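Local coordinates for Blr3880 protein (Bradyrhizobium japonicum, PDB 2OOD) that probably catalyses the hydrolytic deamination of guanine to xanthine and ammonia, holding one zinc ion per subunit, at residues A[9-14]-A[30-35]; A[420-425]-A[438-443]; A[24-29]-A[373-378]; A[73-78]-A[334-339]. All coordinates share one frame; numbering follows the deposited sequence.

Contact 1. Residues A[9-14]-A[30-35]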
loop_
_atom_site.group_PDB
_atom_site.type_symbol
_atom_site.label_atom_id
_atom_site.label_comp_id
_atom_site.label_asym_id
_atom_site.label_seq_id
_atom_site.Cartn_x
_atom_site.Cartn_y
_atom_site.Cartn_z
ATOM N N ARG A 9 -23.739 -0.680 -22.509
ATOM C CA ARG A 9 -24.280 0.582 -22.043
ATOM C C ARG A 9 -23.970 0.840 -20.576
ATOM O O ARG A 9 -23.955 -0.087 -19.764
ATOM C CB ARG A 9 -25.792 0.600 -22.237
ATOM C CG ARG A 9 -26.449 1.836 -21.686
ATOM C CD ARG A 9 -27.950 1.749 -21.785
ATOM N NE ARG A 9 -28.578 2.987 -21.345
ATOM C CZ ARG A 9 -29.846 3.303 -21.572
ATOM N NH1 ARG A 9 -30.626 2.466 -22.236
ATOM N NH2 ARG A 9 -30.331 4.459 -21.143
ATOM N N GLY A 10 -23.743 2.111 -20.249
ATOM C CA GLY A 10 -23.454 2.498 -18.880
ATOM C C GLY A 10 -22.584 3.740 -18.823
ATOM O O GLY A 10 -22.375 4.410 -19.840
ATOM N N THR A 11 -22.083 4.053 -17.629
ATOM C CA THR A 11 -21.205 5.207 -17.430
ATOM C C THR A 11 -19.765 4.888 -17.879
ATOM O O THR A 11 -19.125 3.969 -17.355
ATOM C CB THR A 11 -21.178 5.615 -15.953
ATOM O OG1 THR A 11 -22.515 5.859 -15.503
ATOM C CG2 THR A 11 -20.345 6.871 -15.765
ATOM N N PHE A 12 -19.266 5.656 -18.843
ATOM C CA PHE A 12 -17.926 5.464 -19.392
ATOM C C PHE A 12 -16.953 6.604 -19.070
ATOM O O PHE A 12 -17.342 7.774 -19.024
ATOM C CB PHE A 12 -18.010 5.316 -20.910
ATOM C CG PHE A 12 -18.546 3.998 -21.365
ATOM C CD1 PHE A 12 -17.707 2.899 -21.479
ATOM C CD2 PHE A 12 -19.891 3.850 -21.695
ATOM C CE1 PHE A 12 -18.196 1.663 -21.922
ATOM C CE2 PHE A 12 -20.392 2.615 -22.138
ATOM C CZ PHE A 12 -19.538 1.525 -22.250
ATOM N N PHE A 13 -15.683 6.252 -18.881
ATOM C CA PHE A 13 -14.632 7.224 -18.582
ATOM C C PHE A 13 -13.315 6.763 -19.212
ATOM O O PHE A 13 -12.772 5.728 -18.839
ATOM C CB PHE A 13 -14.446 7.353 -17.064
ATOM C CG PHE A 13 -13.540 8.492 -16.643
ATOM C CD1 PHE A 13 -14.073 9.703 -16.212
ATOM C CD2 PHE A 13 -12.155 8.353 -16.670
ATOM C CE1 PHE A 13 -13.238 10.757 -15.813
ATOM C CE2 PHE A 13 -11.321 9.404 -16.272
ATOM C CZ PHE A 13 -11.869 10.601 -15.846
ATOM N N ASP A 14 -12.800 7.521 -20.170
ATOM C CA ASP A 14 -11.532 7.159 -20.790
ATOM C C ASP A 14 -10.769 8.411 -21.211
ATOM O O ASP A 14 -11.226 9.526 -20.978
ATOM C CB ASP A 14 -11.757 6.193 -21.968
ATOM C CG ASP A 14 -12.485 6.832 -23.139
ATOM O OD1 ASP A 14 -13.408 7.649 -22.919
ATOM O OD2 ASP A 14 -12.131 6.496 -24.289
ATOM N N ALA A 30 -9.655 13.895 -20.510
ATOM C CA ALA A 30 -10.627 12.836 -20.265
ATOM C C ALA A 30 -11.874 12.949 -21.144
ATOM O O ALA A 30 -12.144 13.991 -21.746
ATOM C CB ALA A 30 -11.030 12.840 -18.794
ATOM N N ARG A 31 -12.625 11.855 -21.206
ATOM C CA ARG A 31 -13.856 11.774 -21.986
ATOM C C ARG A 31 -14.867 11.061 -21.099
ATOM O O ARG A 31 -14.671 9.913 -20.713
ATOM C CB ARG A 31 -13.624 10.969 -23.265
ATOM C CG ARG A 31 -14.844 10.817 -24.134
ATOM C CD ARG A 31 -14.689 9.613 -25.045
ATOM N NE ARG A 31 -13.939 9.877 -26.270
ATOM C CZ ARG A 31 -13.254 8.950 -26.934
ATOM N NH1 ARG A 31 -13.213 7.705 -26.487
ATOM N NH2 ARG A 31 -12.626 9.256 -28.057
ATOM N N PHE A 32 -15.950 11.744 -20.772
ATOM C CA PHE A 32 -16.954 11.164 -19.901
ATOM C C PHE A 32 -18.344 11.070 -20.522
ATOM O O PHE A 32 -18.815 12.008 -21.163
ATOM C CB PHE A 32 -17.031 11.987 -18.622
ATOM C CG PHE A 32 -18.125 11.572 -17.699
ATOM C CD1 PHE A 32 -18.032 10.388 -16.982
ATOM C CD2 PHE A 32 -19.234 12.385 -17.514
ATOM C CE1 PHE A 32 -19.034 10.015 -16.080
ATOM C CE2 PHE A 32 -20.245 12.029 -16.619
ATOM C CZ PHE A 32 -20.143 10.841 -15.898
ATOM N N HIS A 33 -18.991 9.924 -20.325
ATOM C CA HIS A 33 -20.345 9.681 -20.814
ATOM C C HIS A 33 -21.126 9.116 -19.644
ATOM O O HIS A 33 -20.903 7.973 -19.261
ATOM C CB HIS A 33 -20.344 8.654 -21.948
ATOM C CG HIS A 33 -19.900 9.207 -23.264
ATOM N ND1 HIS A 33 -20.549 10.251 -23.887
ATOM C CD2 HIS A 33 -18.867 8.869 -24.074
ATOM C CE1 HIS A 33 -19.936 10.532 -25.023
ATOM N NE2 HIS A 33 -18.912 9.709 -25.159
ATOM N N GLN A 34 -22.020 9.907 -19.057
ATOM C CA GLN A 34 -22.808 9.415 -17.932
ATOM C C GLN A 34 -23.654 8.225 -18.369
ATOM O O GLN A 34 -23.853 7.281 -17.601
ATOM C CB GLN A 34 -23.727 10.495 -17.379
ATOM C CG GLN A 34 -24.528 9.998 -16.193
ATOM C CD GLN A 34 -25.463 11.050 -15.622
ATOM O OE1 GLN A 34 -25.057 12.185 -15.333
ATOM N NE2 GLN A 34 -26.727 10.675 -15.447
ATOM N N ASP A 35 -24.149 8.283 -19.606
ATOM C CA ASP A 35 -24.965 7.211 -20.176
ATOM C C ASP A 35 -24.577 7.014 -21.641
ATOM O O ASP A 35 -25.179 7.605 -22.538
ATOM C CB ASP A 35 -26.454 7.563 -20.066
ATOM C CG ASP A 35 -27.351 6.517 -20.718
ATOM O OD1 ASP A 35 -27.096 5.306 -20.535
ATOM O OD2 ASP A 35 -28.322 6.899 -21.409
#
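Arg9 meets Asp35 with the edge of its guanidinium. The extended arginine chain, CG anti to the backbone N (chi1 176°), carries NE to 2.9 Å from Asp35 OD1, a salt bridge near the guanidinium plane that takes the syn lone pair of the oxygen. NH2 adds weak bonds to both carboxylate oxygens, the two planes lying 31° apart. With an alanine here, Asp35 would probably be left without its charged mate and Tyr51 without its cation-pi partner. A second salt bridge joins Asp14 OD2 to Arg31 NH1 at 2.7 Å, the arginine chain bending at chi3; Phe398 N also bonds OD2, and Glu399 pairs with the arginine's NH2. On the other face Phe13 and Phe32 stand at about a right angle; Phe32 CD1 lies 4.1 Å from Phe13 CD1, at the edge of the Phe13 ring. Thr11 CG2 packs against Phe32 CE1, and Phe13 CZ against Ala30 CB. Phe12 N donates to His33 O at 2.9 Å, and His33 N returns a bond to Phe12 O. Strand 11-15 pairs antiparallel with 30-33 and, on its other edge, parallel with 70-81, typical of the small beta domain beside the barrel in amidohydrolases.

Contact 2. Residues A[420-425]-A[438-443]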
loop_
_atom_site.group_PDB
_atom_site.type_symbol
_atom_site.label_atom_id
_atom_site.label_comp_id
_atom_site.label_asym_id
_atom_site.label_seq_id
_atom_site.Cartn_x
_atom_site.Cartn_y
_atom_site.Cartn_z
ATOM N N TRP A 420 -19.188 5.656 2.394
ATOM C CA TRP A 420 -19.618 6.879 3.080
ATOM C C TRP A 420 -18.722 7.994 2.609
ATOM O O TRP A 420 -19.089 9.168 2.640
ATOM C CB TRP A 420 -19.541 6.750 4.601
ATOM C CG TRP A 420 -20.283 7.862 5.268
ATOM C CD1 TRP A 420 -21.494 8.362 4.900
ATOM C CD2 TRP A 420 -19.873 8.616 6.416
ATOM N NE1 TRP A 420 -21.866 9.380 5.738
ATOM C CE2 TRP A 420 -20.890 9.557 6.679
ATOM C CE3 TRP A 420 -18.749 8.588 7.249
ATOM C CZ2 TRP A 420 -20.815 10.462 7.741
ATOM C CZ3 TRP A 420 -18.680 9.492 8.308
ATOM C CH2 TRP A 420 -19.706 10.414 8.541
ATOM N N HIS A 421 -17.533 7.602 2.168
ATOM C CA HIS A 421 -16.545 8.535 1.648
ATOM C C HIS A 421 -16.944 8.978 0.242
ATOM O O HIS A 421 -16.907 10.164 -0.101
ATOM C CB HIS A 421 -15.168 7.868 1.614
ATOM C CG HIS A 421 -14.141 8.653 0.859
ATOM N ND1 HIS A 421 -13.559 8.194 -0.305
ATOM C CD2 HIS A 421 -13.626 9.886 1.075
ATOM C CE1 HIS A 421 -12.733 9.111 -0.775
ATOM N NE2 HIS A 421 -12.755 10.147 0.044
ATOM N N GLN A 422 -17.318 8.002 -0.574
ATOM C CA GLN A 422 -17.727 8.259 -1.944
ATOM C C GLN A 422 -19.042 9.040 -2.004
ATOM O O GLN A 422 -19.269 9.801 -2.947
ATOM C CB GLN A 422 -17.867 6.931 -2.697
ATOM C CG GLN A 422 -16.546 6.232 -2.975
ATOM C CD GLN A 422 -15.841 6.777 -4.205
ATOM O OE1 GLN A 422 -15.856 7.980 -4.463
ATOM N NE2 GLN A 422 -15.208 5.894 -4.963
ATOM N N SER A 423 -19.901 8.866 -0.999
ATOM C CA SER A 423 -21.193 9.556 -0.988
ATOM C C SER A 423 -21.063 11.066 -0.813
ATOM O O SER A 423 -22.041 11.801 -0.963
ATOM C CB SER A 423 -22.100 9.002 0.116
ATOM O OG SER A 423 -21.719 9.478 1.394
ATOM N N LEU A 424 -19.858 11.529 -0.489
ATOM C CA LEU A 424 -19.619 12.960 -0.311
ATOM C C LEU A 424 -19.732 13.694 -1.637
ATOM O O LEU A 424 -19.834 14.917 -1.666
ATOM C CB LEU A 424 -18.226 13.219 0.267
ATOM C CG LEU A 424 -18.088 13.317 1.785
ATOM C CD1 LEU A 424 -16.629 13.553 2.136
ATOM C CD2 LEU A 424 -18.955 14.454 2.318
ATOM N N ILE A 425 -19.717 12.951 -2.736
ATOM C CA ILE A 425 -19.790 13.567 -4.049
ATOM C C ILE A 425 -21.202 13.936 -4.508
ATOM O O ILE A 425 -21.871 13.177 -5.210
ATOM C CB ILE A 425 -19.109 12.665 -5.086
ATOM C CG1 ILE A 425 -17.634 12.532 -4.716
ATOM C CG2 ILE A 425 -19.249 13.250 -6.493
ATOM C CD1 ILE A 425 -16.806 11.951 -5.797
ATOM N N ALA A 438 -13.875 11.521 -12.040
ATOM C CA ALA A 438 -12.459 11.530 -11.690
ATOM C C ALA A 438 -12.318 11.483 -10.175
ATOM O O ALA A 438 -11.474 10.779 -9.625
ATOM C CB ALA A 438 -11.797 12.786 -12.241
ATOM N N SER A 439 -13.172 12.237 -9.506
ATOM C CA SER A 439 -13.164 12.307 -8.061
ATOM C C SER A 439 -13.380 10.936 -7.400
ATOM O O SER A 439 -12.745 10.626 -6.396
ATOM C CB SER A 439 -14.235 13.300 -7.616
ATOM O OG SER A 439 -13.860 13.951 -6.420
HETATM N N MSE A 440 -14.266 10.116 -7.960
HETATM C CA MSE A 440 -14.534 8.784 -7.406
HETATM C C MSE A 440 -13.442 7.787 -7.785
HETATM O O MSE A 440 -13.207 6.811 -7.073
HETATM C CB MSE A 440 -15.876 8.247 -7.902
HETATM C CG MSE A 440 -17.031 9.180 -7.676
HETATM SE SE MSE A 440 -18.741 8.334 -8.079
HETATM C CE MSE A 440 -19.856 9.367 -6.863
ATOM N N LEU A 441 -12.798 8.026 -8.924
ATOM C CA LEU A 441 -11.724 7.164 -9.389
ATOM C C LEU A 441 -10.514 7.338 -8.475
ATOM O O LEU A 441 -9.748 6.401 -8.263
ATOM C CB LEU A 441 -11.352 7.493 -10.837
ATOM C CG LEU A 441 -12.327 7.033 -11.923
ATOM C CD1 LEU A 441 -11.865 7.545 -13.268
ATOM C CD2 LEU A 441 -12.418 5.518 -11.939
ATOM N N PHE A 442 -10.340 8.535 -7.927
ATOM C CA PHE A 442 -9.229 8.747 -7.021
ATOM C C PHE A 442 -9.514 7.978 -5.736
ATOM O O PHE A 442 -8.597 7.526 -5.057
ATOM C CB PHE A 442 -9.043 10.227 -6.687
ATOM C CG PHE A 442 -7.757 10.516 -5.958
ATOM C CD1 PHE A 442 -6.530 10.448 -6.624
ATOM C CD2 PHE A 442 -7.755 10.794 -4.595
ATOM C CE1 PHE A 442 -5.325 10.649 -5.936
ATOM C CE2 PHE A 442 -6.549 10.994 -3.906
ATOM C CZ PHE A 442 -5.343 10.918 -4.582
ATOM N N ALA A 443 -10.789 7.842 -5.393
ATOM C CA ALA A 443 -11.160 7.107 -4.196
ATOM C C ALA A 443 -10.969 5.613 -4.457
ATOM O O ALA A 443 -10.695 4.850 -3.537
ATOM C CB ALA A 443 -12.596 7.400 -3.827
HETATM O O HOH W 1 -14.497 10.257 -4.136
#
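Gln422 reaches across to helix 434-447 with its amide. Its chain starts with CG anti to the carbonyl carbon and then bends at chi2 (-82°), which swings the amide toward the helix and lets NE2 donate to Met440 O at 3.0 Å. The bond is fairly straight (162°), lies close to the amide plane and falls on a lone pair of the carbonyl oxygen. NE2 also bonds Pro411 O, so two backbone carbonyls grip the nitrogen and fix the rotation of the amide. Its other end, OE1, accepts from a water at 2.7 Å, and the same water donates to Ser439 O, bridging the two segments. Ala443 CB packs against the amide, and the His421 ring meets that methyl with its edge.

Earlier on the helix, at Ser439 and Met440, Ile425 brings in its longer branch: CD1 lies 3.4 Å from Met440 CG and touches Ser439 CB as well. Met440, modelled as selenomethionine, is extended beyond CG, so its CE runs on to Ile425 CB and CG2. Ile425 is placed by a type I turn running from Gln422 to Ile425.

Helix 434-447 thus packs against helix 418-422 and the turn 422-425, while its Ala438, Leu441 and Phe442 pack against helix 374-380; Trp420 and Ser423 face Arg86 of the second subunit.

Contact 3. Residues A[24-29]-A[373-378]; sequences GNEQAA and SPYRGF
Glu26 holds the start of helix 374-380 through its carboxylate and its CB at once. OE2 accepts from Ser373 OG at 3.1 Å, met on the syn side but 32° out of the carboxylate plane. OE1 makes a long salt bridge, 3.4 Å, to Arg376 NE, the two flat groups set 66° apart. Nearer its backbone, Glu26 CB lies over a face of the Tyr375 ring, 4.2 Å from the centroid, a CH-pi contact. The backbone at Gln27 N covers the same face toward the rim, and Gln27 CG touches Tyr375 OH at 3.4 Å. With an alanine in place of Tyr375, the turn at Glu26 and Gln27 would probably lose the surface it rests on, leaving a gap beneath it.

The second shell keeps these groups in position. Ser373 is the N-cap residue: its OG, between the backbone N and the carbonyl carbon (chi1 62°), donates to Glu26 and accepts from Arg376 N at 3.1 Å, so one hydroxyl serves both the helix end and the carboxylate. The guanidinium of Arg376 is held beyond Glu26 by Lys371 O at NH1 and by Glu368 at NH2.

The 3-10 turn of residues 26-29, in the loop between strands 11-15 and 30-33, therefore lies on the first turn of helix 374-380; Tyr375 also touches Phe13 and Phe15 of strand 11-15 and Ala438 of helix 434-447.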
loop_
_atom_site.group_PDB
_atom_site.type_symbol
_atom_site.label_atom_id
_atom_site.label_comp_id
_atom_site.label_asym_id
_atom_site.label_seq_id
_atom_site.Cartn_x
_atom_site.Cartn_y
_atom_site.Cartn_z
ATOM N N GLY A 24 -3.602 22.341 -14.849
ATOM C CA GLY A 24 -4.715 23.173 -14.431
ATOM C C GLY A 24 -6.016 22.931 -15.170
ATOM O O GLY A 24 -7.027 23.577 -14.882
ATOM N N ASN A 25 -6.005 21.993 -16.112
ATOM C CA ASN A 25 -7.202 21.697 -16.890
ATOM C C ASN A 25 -7.151 20.282 -17.452
ATOM O O ASN A 25 -7.365 20.060 -18.645
ATOM C CB ASN A 25 -7.321 22.710 -18.024
ATOM C CG ASN A 25 -8.605 22.574 -18.779
ATOM O OD1 ASN A 25 -9.684 22.505 -18.178
ATOM N ND2 ASN A 25 -8.510 22.542 -20.103
ATOM N N GLU A 26 -6.886 19.323 -16.574
ATOM C CA GLU A 26 -6.765 17.928 -16.965
ATOM C C GLU A 26 -8.041 17.309 -17.511
ATOM O O GLU A 26 -7.974 16.350 -18.280
ATOM C CB GLU A 26 -6.252 17.118 -15.782
ATOM C CG GLU A 26 -5.098 17.787 -15.067
ATOM C CD GLU A 26 -4.357 16.840 -14.146
ATOM O OE1 GLU A 26 -3.610 15.981 -14.656
ATOM O OE2 GLU A 26 -4.523 16.945 -12.913
ATOM N N GLN A 27 -9.194 17.858 -17.131
ATOM C CA GLN A 27 -10.486 17.348 -17.597
ATOM C C GLN A 27 -10.483 17.222 -19.117
ATOM O O GLN A 27 -11.099 16.324 -19.679
ATOM C CB GLN A 27 -11.621 18.288 -17.194
ATOM C CG GLN A 27 -11.684 18.631 -15.713
ATOM C CD GLN A 27 -10.594 19.619 -15.265
ATOM O OE1 GLN A 27 -9.463 19.234 -14.912
ATOM N NE2 GLN A 27 -10.936 20.912 -15.288
ATOM N N ALA A 28 -9.781 18.141 -19.767
ATOM C CA ALA A 28 -9.682 18.174 -21.214
ATOM C C ALA A 28 -9.037 16.930 -21.804
ATOM O O ALA A 28 -9.142 16.688 -23.008
ATOM C CB ALA A 28 -8.897 19.402 -21.639
ATOM N N ALA A 29 -8.355 16.145 -20.979
ATOM C CA ALA A 29 -7.705 14.944 -21.489
ATOM C C ALA A 29 -8.637 13.748 -21.355
ATOM O O ALA A 29 -8.448 12.725 -22.014
ATOM C CB ALA A 29 -6.395 14.689 -20.738
ATOM N N SER A 373 -2.758 12.646 -10.060
ATOM C CA SER A 373 -4.194 12.896 -10.018
ATOM C C SER A 373 -4.927 11.683 -10.571
ATOM O O SER A 373 -4.306 10.794 -11.163
ATOM C CB SER A 373 -4.542 14.124 -10.863
ATOM O OG SER A 373 -4.198 13.924 -12.224
ATOM N N PRO A 374 -6.254 11.613 -10.370
ATOM C CA PRO A 374 -6.976 10.461 -10.905
ATOM C C PRO A 374 -6.873 10.476 -12.426
ATOM O O PRO A 374 -6.963 9.436 -13.069
ATOM C CB PRO A 374 -8.396 10.672 -10.389
ATOM C CG PRO A 374 -8.493 12.139 -10.242
ATOM C CD PRO A 374 -7.166 12.491 -9.625
ATOM N N TYR A 375 -6.657 11.661 -12.993
ATOM C CA TYR A 375 -6.512 11.805 -14.439
ATOM C C TYR A 375 -5.195 11.216 -14.913
ATOM O O TYR A 375 -5.161 10.446 -15.870
ATOM C CB TYR A 375 -6.570 13.275 -14.836
ATOM C CG TYR A 375 -7.928 13.900 -14.652
ATOM C CD1 TYR A 375 -8.930 13.731 -15.595
ATOM C CD2 TYR A 375 -8.209 14.664 -13.534
ATOM C CE1 TYR A 375 -10.180 14.314 -15.429
ATOM C CE2 TYR A 375 -9.452 15.249 -13.355
ATOM C CZ TYR A 375 -10.433 15.075 -14.305
ATOM O OH TYR A 375 -11.661 15.680 -14.117
ATOM N N ARG A 376 -4.112 11.592 -14.241
ATOM C CA ARG A 376 -2.778 11.114 -14.580
ATOM C C ARG A 376 -2.599 9.628 -14.281
ATOM O O ARG A 376 -2.002 8.888 -15.064
ATOM C CB ARG A 376 -1.728 11.917 -13.806
ATOM C CG ARG A 376 -1.589 13.368 -14.231
ATOM C CD ARG A 376 -0.700 14.141 -13.273
ATOM N NE ARG A 376 -0.388 15.477 -13.774
ATOM C CZ ARG A 376 0.297 16.391 -13.094
ATOM N NH1 ARG A 376 0.739 16.114 -11.879
ATOM N NH2 ARG A 376 0.549 17.579 -13.627
ATOM N N GLY A 377 -3.120 9.199 -13.136
ATOM C CA GLY A 377 -2.995 7.808 -12.745
ATOM C C GLY A 377 -3.719 6.842 -13.657
ATOM O O GLY A 377 -3.168 5.819 -14.055
ATOM N N PHE A 378 -4.963 7.159 -13.989
ATOM C CA PHE A 378 -5.749 6.297 -14.854
ATOM C C PHE A 378 -5.403 6.377 -16.326
ATOM O O PHE A 378 -5.730 5.471 -17.089
ATOM C CB PHE A 378 -7.227 6.550 -14.619
ATOM C CG PHE A 378 -7.765 5.744 -13.494
ATOM C CD1 PHE A 378 -7.935 4.370 -13.643
ATOM C CD2 PHE A 378 -8.014 6.321 -12.253
ATOM C CE1 PHE A 378 -8.344 3.585 -12.578
ATOM C CE2 PHE A 378 -8.425 5.538 -11.178
ATOM C CZ PHE A 378 -8.585 4.168 -11.345
#

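Contact 4. Residues A[73-78]-A[334-339]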
loop_
_atom_site.group_PDB
_atom_site.type_symbol
_atom_site.label_atom_id
_atom_site.label_comp_id
_atom_site.label_asym_id
_atom_site.label_seq_id
_atom_site.Cartn_x
_atom_site.Cartn_y
_atom_site.Cartn_z
ATOM N N PRO A 73 -11.202 1.523 -19.786
ATOM C CA PRO A 73 -10.446 0.579 -20.613
ATOM C C PRO A 73 -9.685 -0.418 -19.745
ATOM O O PRO A 73 -9.357 -0.120 -18.601
ATOM C CB PRO A 73 -9.510 1.489 -21.398
ATOM C CG PRO A 73 -10.329 2.712 -21.578
ATOM C CD PRO A 73 -10.919 2.909 -20.199
ATOM N N GLY A 74 -9.412 -1.601 -20.285
ATOM C CA GLY A 74 -8.681 -2.599 -19.523
ATOM C C GLY A 74 -7.302 -2.097 -19.128
ATOM O O GLY A 74 -6.601 -1.506 -19.943
ATOM N N PHE A 75 -6.902 -2.341 -17.884
ATOM C CA PHE A 75 -5.610 -1.876 -17.402
ATOM C C PHE A 75 -4.417 -2.553 -18.058
ATOM O O PHE A 75 -4.408 -3.765 -18.235
ATOM C CB PHE A 75 -5.527 -2.043 -15.888
ATOM C CG PHE A 75 -6.644 -1.365 -15.147
ATOM C CD1 PHE A 75 -7.214 -0.191 -15.638
ATOM C CD2 PHE A 75 -7.127 -1.890 -13.953
ATOM C CE1 PHE A 75 -8.245 0.449 -14.956
ATOM C CE2 PHE A 75 -8.165 -1.250 -13.260
ATOM C CZ PHE A 75 -8.720 -0.080 -13.769
ATOM N N ILE A 76 -3.414 -1.758 -18.418
ATOM C CA ILE A 76 -2.201 -2.268 -19.045
ATOM C C ILE A 76 -1.145 -2.360 -17.946
ATOM O O ILE A 76 -0.901 -1.400 -17.219
ATOM C CB ILE A 76 -1.650 -1.309 -20.132
ATOM C CG1 ILE A 76 -2.778 -0.776 -21.014
ATOM C CG2 ILE A 76 -0.634 -2.040 -21.002
ATOM C CD1 ILE A 76 -3.304 -1.763 -21.990
ATOM N N ASP A 77 -0.517 -3.518 -17.832
ATOM C CA ASP A 77 0.515 -3.755 -16.830
ATOM C C ASP A 77 1.780 -4.049 -17.636
ATOM O O ASP A 77 1.907 -5.105 -18.244
ATOM C CB ASP A 77 0.078 -4.950 -15.962
ATOM C CG ASP A 77 1.178 -5.494 -15.078
ATOM O OD1 ASP A 77 2.277 -5.751 -15.591
ATOM O OD2 ASP A 77 0.942 -5.697 -13.872
ATOM N N GLY A 78 2.708 -3.106 -17.659
ATOM C CA GLY A 78 3.910 -3.309 -18.445
ATOM C C GLY A 78 5.082 -4.031 -17.818
ATOM O O GLY A 78 6.183 -3.941 -18.343
ATOM N N SER A 334 -2.939 -6.052 -8.770
ATOM C CA SER A 334 -3.769 -5.029 -9.386
ATOM C C SER A 334 -3.099 -3.692 -9.678
ATOM O O SER A 334 -2.299 -3.202 -8.886
ATOM C CB SER A 334 -4.996 -4.782 -8.517
ATOM O OG SER A 334 -5.883 -3.894 -9.166
HETATM N N MSE A 335 -3.440 -3.098 -10.818
HETATM C CA MSE A 335 -2.898 -1.799 -11.191
HETATM C C MSE A 335 -3.490 -0.723 -10.284
HETATM O O MSE A 335 -2.962 0.384 -10.189
HETATM C CB MSE A 335 -3.217 -1.474 -12.646
HETATM C CG MSE A 335 -2.503 -2.361 -13.637
HETATM SE SE MSE A 335 -0.586 -2.441 -13.292
HETATM C CE MSE A 335 -0.126 -0.597 -13.748
ATOM N N ILE A 336 -4.593 -1.050 -9.621
ATOM C CA ILE A 336 -5.224 -0.114 -8.709
ATOM C C ILE A 336 -4.327 0.013 -7.480
ATOM O O ILE A 336 -4.159 1.102 -6.937
ATOM C CB ILE A 336 -6.617 -0.615 -8.290
ATOM C CG1 ILE A 336 -7.529 -0.658 -9.510
ATOM C CG2 ILE A 336 -7.221 0.292 -7.240
ATOM C CD1 ILE A 336 -8.877 -1.228 -9.208
ATOM N N SER A 337 -3.748 -1.106 -7.051
ATOM C CA SER A 337 -2.855 -1.120 -5.898
ATOM C C SER A 337 -1.548 -0.445 -6.268
ATOM O O SER A 337 -0.896 0.167 -5.425
ATOM C CB SER A 337 -2.571 -2.552 -5.456
ATOM O OG SER A 337 -3.742 -3.180 -4.969
ATOM N N VAL A 338 -1.164 -0.571 -7.534
ATOM C CA VAL A 338 0.058 0.043 -8.035
ATOM C C VAL A 338 -0.087 1.561 -7.995
ATOM O O VAL A 338 0.863 2.266 -7.655
ATOM C CB VAL A 338 0.356 -0.390 -9.493
ATOM C CG1 VAL A 338 1.440 0.487 -10.089
ATOM C CG2 VAL A 338 0.785 -1.843 -9.523
ATOM N N LEU A 339 -1.278 2.057 -8.338
ATOM C CA LEU A 339 -1.540 3.492 -8.334
ATOM C C LEU A 339 -1.488 4.055 -6.921
ATOM O O LEU A 339 -1.108 5.209 -6.726
ATOM C CB LEU A 339 -2.898 3.802 -8.982
ATOM C CG LEU A 339 -2.944 3.652 -10.511
ATOM C CD1 LEU A 339 -4.371 3.785 -11.021
ATOM C CD2 LEU A 339 -2.037 4.693 -11.151
#
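Asp77 OD2 is bonded to Thr325 OG1 and also lies 3.6 Å from Met335 SE, the selenium of a residue modelled as selenomethionine. The other carboxylate oxygen, OD1, bonds His79 N, so the group is held at both ends. Met335 crosses Asp77 at about a right angle: its chain bends at both chi2 and chi3, which puts the selenium beside Asp77 CB as well and lays CE 3.6 Å from Ile76 O. In the amidohydrolase TIM barrel, strand 70-81 carries the His79 and His81 zinc ligands, while helix 335-352 follows strand 320-323 and the ligand Asp326. Asp77, its side chain about 9 Å from the zinc ion, probably helps to position His79 from the second shell through that backbone bond. Farther back along the strand the contact is apolar. The Phe75 and Met335 side chains lie alongside each other, pointing opposite ways, with Phe75 CB 3.8 Å from Met335 CG, and the ring's CE2 reaches Ile336 CG1 at 3.8 Å. Ser334, the N-cap, accepts from Ile336 N through OG at 3.2 Å and also bonds Ala130 O. Strand 75-78 and helix 335-339 run at 72° to each other, their axes 10.0 Å apart.

In the fold
From the N terminus, contact 1 closes the first loop, pairing 9-14 with 30-35. The 24-29 arm of contact 3 lies inside that loop and reaches on to 373-378, so contacts 1 and 3 cross. Contact 4, from 73-78 to 334-339, is nested within the long excursion closed by contact 3 and encloses the run of all eight barrel strands. Contact 2 follows in series, a short closure between 420-425 and 438-443. In space Phe13 of contact 1 touches Leu441 of contact 2 and Tyr375 of contact 3, while Phe378 of contact 3 meets Phe75 and Leu339 of contact 4. Helices 374-380 and 434-447 thus join the small beta domain to the barrel.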